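Local coordinates for a novel designed pore protein (Synthetic construct, PDB 6TMS), which probably assembles as a six-chain ring of helical hairpins around a central channel, at residues L12-T26 against M52-L66. Sequence-based numbering, arbitrary orientation.
Sequences LEEAEKKLYKLEDKT and MLIAESLLIIAISLL
Glu23 OE2 approaches two acceptors of the facing helix, Glu56 OE1 at 3.0 Å and Met52 O at 3.5 Å. The two carboxylates meet on extended chains that cross at about a right angle, their planes 45° apart; unless one carries a proton, they would probably repel. Beside them the helices interlock as knobs into holes. Leu19, with CG anti to its backbone N (chi1 179°), enters the hole formed by Met52, Ala55, Glu56 and Leu59, where CD1 lies 3.6 Å from Ala55 CB. Met52 in return bends at chi2 and chi3, laying its CG alongside Glu23 CG and Thr26 CG2 and its CE against Leu22 CB. Leu59 fills the next hole, between Leu12, Ala15, Glu16 and Leu19, while Leu12 closes on Ala62 and Leu66. With an alanine here in place of Glu23, Met52 CG would probably lose the packing of Glu23 CG, 3.8 Å away, and a gap would open beside it. The axes of segments 12-26 and 52-66 run 162° apart, nearly antiparallel, and the hairpin of helices 2-32 and 39-68 is thus probably held here mainly by apolar knobs-into-holes packing, with the acidic pair at its margin.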
# COMPACT_ATOMS: atom_id res chain seq x y z
N LEU F 12 2.85 13.03 -13.87
CA LEU F 12 1.49 12.68 -13.49
C LEU F 12 0.69 12.20 -14.70
O LEU F 12 -0.09 11.24 -14.60
CB LEU F 12 0.88 13.91 -12.81
CG LEU F 12 0.04 13.85 -11.50
CD1 LEU F 12 0.41 12.70 -10.54
CD2 LEU F 12 0.09 15.19 -10.72
N GLU F 13 0.91 12.82 -15.85
CA GLU F 13 0.25 12.43 -17.09
C GLU F 13 0.83 11.14 -17.67
O GLU F 13 0.09 10.33 -18.27
CB GLU F 13 0.38 13.60 -18.11
CG GLU F 13 -0.65 14.75 -17.96
CD GLU F 13 -0.42 15.99 -18.87
OE1 GLU F 13 -0.24 17.08 -18.29
OE2 GLU F 13 -0.34 15.92 -20.12
N GLU F 14 2.12 10.91 -17.49
CA GLU F 14 2.75 9.67 -17.94
C GLU F 14 2.29 8.50 -17.10
O GLU F 14 2.07 7.37 -17.60
CB GLU F 14 4.26 9.91 -17.84
CG GLU F 14 5.19 8.72 -17.72
CD GLU F 14 5.56 8.34 -16.28
OE1 GLU F 14 5.61 9.21 -15.37
OE2 GLU F 14 5.86 7.14 -16.07
N ALA F 15 2.05 8.80 -15.83
CA ALA F 15 1.53 7.82 -14.90
C ALA F 15 0.11 7.43 -15.26
O ALA F 15 -0.23 6.24 -15.31
CB ALA F 15 1.57 8.43 -13.50
N GLU F 16 -0.72 8.43 -15.56
CA GLU F 16 -2.07 8.14 -16.01
C GLU F 16 -2.03 7.23 -17.22
O GLU F 16 -2.79 6.24 -17.31
CB GLU F 16 -2.79 9.45 -16.35
CG GLU F 16 -3.48 10.14 -15.19
CD GLU F 16 -4.20 11.42 -15.60
OE1 GLU F 16 -3.48 12.34 -16.06
OE2 GLU F 16 -5.44 11.54 -15.46
N LYS F 17 -1.09 7.50 -18.12
CA LYS F 17 -1.05 6.77 -19.37
C LYS F 17 -0.74 5.29 -19.09
O LYS F 17 -1.38 4.38 -19.66
CB LYS F 17 -0.10 7.56 -20.31
CG LYS F 17 0.34 7.03 -21.69
CD LYS F 17 1.80 6.69 -21.76
CE LYS F 17 1.97 5.23 -22.04
NZ LYS F 17 3.18 4.74 -21.38
N LYS F 18 0.12 5.00 -18.11
CA LYS F 18 0.31 3.58 -17.77
C LYS F 18 -0.80 2.94 -16.90
O LYS F 18 -1.00 1.73 -16.99
CB LYS F 18 1.66 3.37 -17.12
CG LYS F 18 2.68 4.21 -17.80
CD LYS F 18 4.11 3.93 -17.43
CE LYS F 18 4.54 4.47 -16.09
NZ LYS F 18 6.01 4.23 -15.94
N LEU F 19 -1.45 3.68 -15.99
CA LEU F 19 -2.51 3.06 -15.18
C LEU F 19 -3.55 2.48 -16.10
O LEU F 19 -4.11 1.40 -15.86
CB LEU F 19 -3.19 4.08 -14.27
CG LEU F 19 -4.33 3.54 -13.39
CD1 LEU F 19 -3.77 2.58 -12.34
CD2 LEU F 19 -5.14 4.63 -12.72
N TYR F 20 -3.87 3.26 -17.10
CA TYR F 20 -4.90 2.92 -18.04
C TYR F 20 -4.47 1.72 -18.89
O TYR F 20 -5.28 0.83 -19.21
CB TYR F 20 -5.11 4.21 -18.82
CG TYR F 20 -5.51 5.38 -17.90
CD1 TYR F 20 -5.79 5.17 -16.56
CD2 TYR F 20 -5.69 6.66 -18.40
CE1 TYR F 20 -6.19 6.20 -15.75
CE2 TYR F 20 -6.11 7.69 -17.58
CZ TYR F 20 -6.36 7.46 -16.27
OH TYR F 20 -6.77 8.49 -15.47
N LYS F 21 -3.15 1.67 -19.13
CA LYS F 21 -2.48 0.57 -19.84
C LYS F 21 -2.64 -0.74 -19.07
O LYS F 21 -3.05 -1.78 -19.60
CB LYS F 21 -1.00 1.03 -19.98
CG LYS F 21 0.22 0.07 -20.20
CD LYS F 21 1.44 0.46 -19.32
CE LYS F 21 1.55 -0.46 -18.15
NZ LYS F 21 2.90 -0.51 -17.58
N LEU F 22 -2.40 -0.67 -17.78
CA LEU F 22 -2.51 -1.87 -16.99
C LEU F 22 -3.95 -2.19 -16.66
O LEU F 22 -4.26 -3.32 -16.29
CB LEU F 22 -1.64 -1.74 -15.76
CG LEU F 22 -1.02 -3.12 -15.53
CD1 LEU F 22 0.00 -3.42 -16.65
CD2 LEU F 22 -0.42 -3.28 -14.15
N GLU F 23 -4.82 -1.21 -16.70
CA GLU F 23 -6.21 -1.53 -16.50
C GLU F 23 -6.74 -2.32 -17.67
O GLU F 23 -7.39 -3.34 -17.47
CB GLU F 23 -6.94 -0.23 -16.17
CG GLU F 23 -6.90 -0.16 -14.67
CD GLU F 23 -7.22 1.13 -14.02
OE1 GLU F 23 -7.51 2.14 -14.67
OE2 GLU F 23 -7.09 1.13 -12.79
N ASP F 24 -6.26 -2.01 -18.88
CA ASP F 24 -6.64 -2.81 -20.04
C ASP F 24 -6.02 -4.21 -19.94
O ASP F 24 -6.70 -5.23 -20.15
CB ASP F 24 -6.15 -2.11 -21.34
CG ASP F 24 -6.87 -0.74 -21.64
OD1 ASP F 24 -7.87 -0.43 -20.97
OD2 ASP F 24 -6.49 -0.01 -22.60
N LYS F 25 -4.77 -4.26 -19.48
CA LYS F 25 -4.06 -5.53 -19.35
C LYS F 25 -4.68 -6.40 -18.26
O LYS F 25 -4.90 -7.60 -18.47
CB LYS F 25 -2.59 -5.23 -19.06
CG LYS F 25 -1.58 -6.30 -19.47
CD LYS F 25 -0.28 -5.98 -18.75
CE LYS F 25 0.87 -6.91 -19.03
NZ LYS F 25 2.11 -6.11 -19.17
N THR F 26 -5.06 -5.79 -17.13
CA THR F 26 -5.72 -6.52 -16.05
C THR F 26 -7.11 -6.94 -16.53
O THR F 26 -7.42 -8.11 -16.48
CB THR F 26 -5.70 -5.65 -14.73
OG1 THR F 26 -5.84 -6.41 -13.51
CG2 THR F 26 -6.71 -4.57 -14.68
N MET F 52 -4.93 -2.34 -8.46
CA MET F 52 -5.23 -1.47 -9.57
C MET F 52 -6.10 -0.33 -9.09
O MET F 52 -5.95 0.82 -9.52
CB MET F 52 -5.94 -2.34 -10.59
CG MET F 52 -5.41 -2.37 -12.01
SD MET F 52 -3.79 -3.05 -12.32
CE MET F 52 -3.12 -1.49 -12.87
N LEU F 53 -6.99 -0.62 -8.15
CA LEU F 53 -7.86 0.43 -7.65
C LEU F 53 -7.08 1.42 -6.78
O LEU F 53 -7.28 2.64 -6.89
CB LEU F 53 -9.01 -0.22 -6.88
CG LEU F 53 -10.44 0.34 -6.98
CD1 LEU F 53 -10.61 1.44 -5.96
CD2 LEU F 53 -10.80 0.86 -8.35
N ILE F 54 -6.16 0.93 -5.95
CA ILE F 54 -5.41 1.91 -5.18
C ILE F 54 -4.50 2.69 -6.10
O ILE F 54 -4.24 3.87 -5.85
CB ILE F 54 -4.68 1.29 -3.95
CG1 ILE F 54 -3.44 2.10 -3.56
CG2 ILE F 54 -4.28 -0.19 -4.11
CD1 ILE F 54 -3.59 2.91 -2.30
N ALA F 55 -3.98 2.10 -7.16
CA ALA F 55 -3.15 2.93 -8.01
C ALA F 55 -4.00 4.03 -8.62
O ALA F 55 -3.60 5.20 -8.65
CB ALA F 55 -2.45 2.09 -9.07
N GLU F 56 -5.22 3.70 -9.04
CA GLU F 56 -6.11 4.74 -9.53
C GLU F 56 -6.28 5.85 -8.50
O GLU F 56 -6.08 7.04 -8.79
CB GLU F 56 -7.43 4.08 -9.88
CG GLU F 56 -8.41 4.91 -10.68
CD GLU F 56 -9.37 4.04 -11.47
OE1 GLU F 56 -9.19 2.81 -11.43
OE2 GLU F 56 -10.18 4.58 -12.26
N SER F 57 -6.61 5.48 -7.28
CA SER F 57 -6.90 6.48 -6.27
C SER F 57 -5.68 7.29 -5.92
O SER F 57 -5.78 8.47 -5.58
CB SER F 57 -7.43 5.81 -5.03
OG SER F 57 -8.70 5.26 -5.25
N LEU F 58 -4.53 6.64 -5.82
CA LEU F 58 -3.33 7.37 -5.48
C LEU F 58 -2.96 8.32 -6.58
O LEU F 58 -2.54 9.46 -6.34
CB LEU F 58 -2.22 6.37 -5.22
CG LEU F 58 -2.23 5.89 -3.77
CD1 LEU F 58 -1.06 5.05 -3.58
CD2 LEU F 58 -2.16 7.02 -2.72
N LEU F 59 -3.22 7.93 -7.80
CA LEU F 59 -3.00 8.85 -8.89
C LEU F 59 -3.92 10.04 -8.75
O LEU F 59 -3.52 11.18 -8.97
CB LEU F 59 -3.26 8.11 -10.18
CG LEU F 59 -2.56 8.38 -11.50
CD1 LEU F 59 -3.19 7.43 -12.52
CD2 LEU F 59 -2.73 9.81 -11.94
N ILE F 60 -5.17 9.80 -8.36
CA ILE F 60 -6.06 10.93 -8.21
C ILE F 60 -5.60 11.80 -7.05
O ILE F 60 -5.72 13.02 -7.10
CB ILE F 60 -7.52 10.45 -8.08
CG1 ILE F 60 -8.16 10.16 -9.46
CG2 ILE F 60 -8.38 11.49 -7.41
CD1 ILE F 60 -7.35 9.37 -10.47
N ILE F 61 -5.06 11.22 -6.00
CA ILE F 61 -4.57 12.06 -4.93
C ILE F 61 -3.40 12.88 -5.41
O ILE F 61 -3.25 14.05 -5.05
CB ILE F 61 -4.22 11.19 -3.72
CG1 ILE F 61 -5.52 10.72 -3.06
CG2 ILE F 61 -3.31 11.94 -2.75
CD1 ILE F 61 -5.43 9.42 -2.32
N ALA F 62 -2.55 12.32 -6.25
CA ALA F 62 -1.46 13.14 -6.72
C ALA F 62 -1.99 14.26 -7.61
O ALA F 62 -1.60 15.43 -7.46
CB ALA F 62 -0.44 12.28 -7.43
N ILE F 63 -2.93 13.95 -8.48
CA ILE F 63 -3.48 15.00 -9.33
C ILE F 63 -4.03 16.12 -8.45
O ILE F 63 -3.79 17.31 -8.68
CB ILE F 63 -4.57 14.42 -10.25
CG1 ILE F 63 -4.03 13.32 -11.18
CG2 ILE F 63 -5.16 15.53 -11.12
CD1 ILE F 63 -5.12 12.37 -11.72
N SER F 64 -4.78 15.74 -7.42
CA SER F 64 -5.49 16.72 -6.62
C SER F 64 -4.58 17.46 -5.66
O SER F 64 -4.88 18.59 -5.27
CB SER F 64 -6.64 16.04 -5.89
OG SER F 64 -7.85 16.62 -6.33
N LEU F 65 -3.54 16.81 -5.18
CA LEU F 65 -2.60 17.53 -4.35
C LEU F 65 -1.86 18.52 -5.19
O LEU F 65 -1.52 19.62 -4.74
CB LEU F 65 -1.64 16.54 -3.72
CG LEU F 65 -2.10 16.11 -2.33
CD1 LEU F 65 -1.52 14.81 -1.90
CD2 LEU F 65 -1.59 17.17 -1.37
N LEU F 66 -1.63 18.17 -6.43
CA LEU F 66 -0.97 19.13 -7.27
C LEU F 66 -1.91 20.28 -7.55
O LEU F 66 -1.50 21.43 -7.61
CB LEU F 66 -0.51 18.42 -8.52
CG LEU F 66 0.48 19.21 -9.35
CD1 LEU F 66 1.66 19.49 -8.43
CD2 LEU F 66 0.97 18.38 -10.54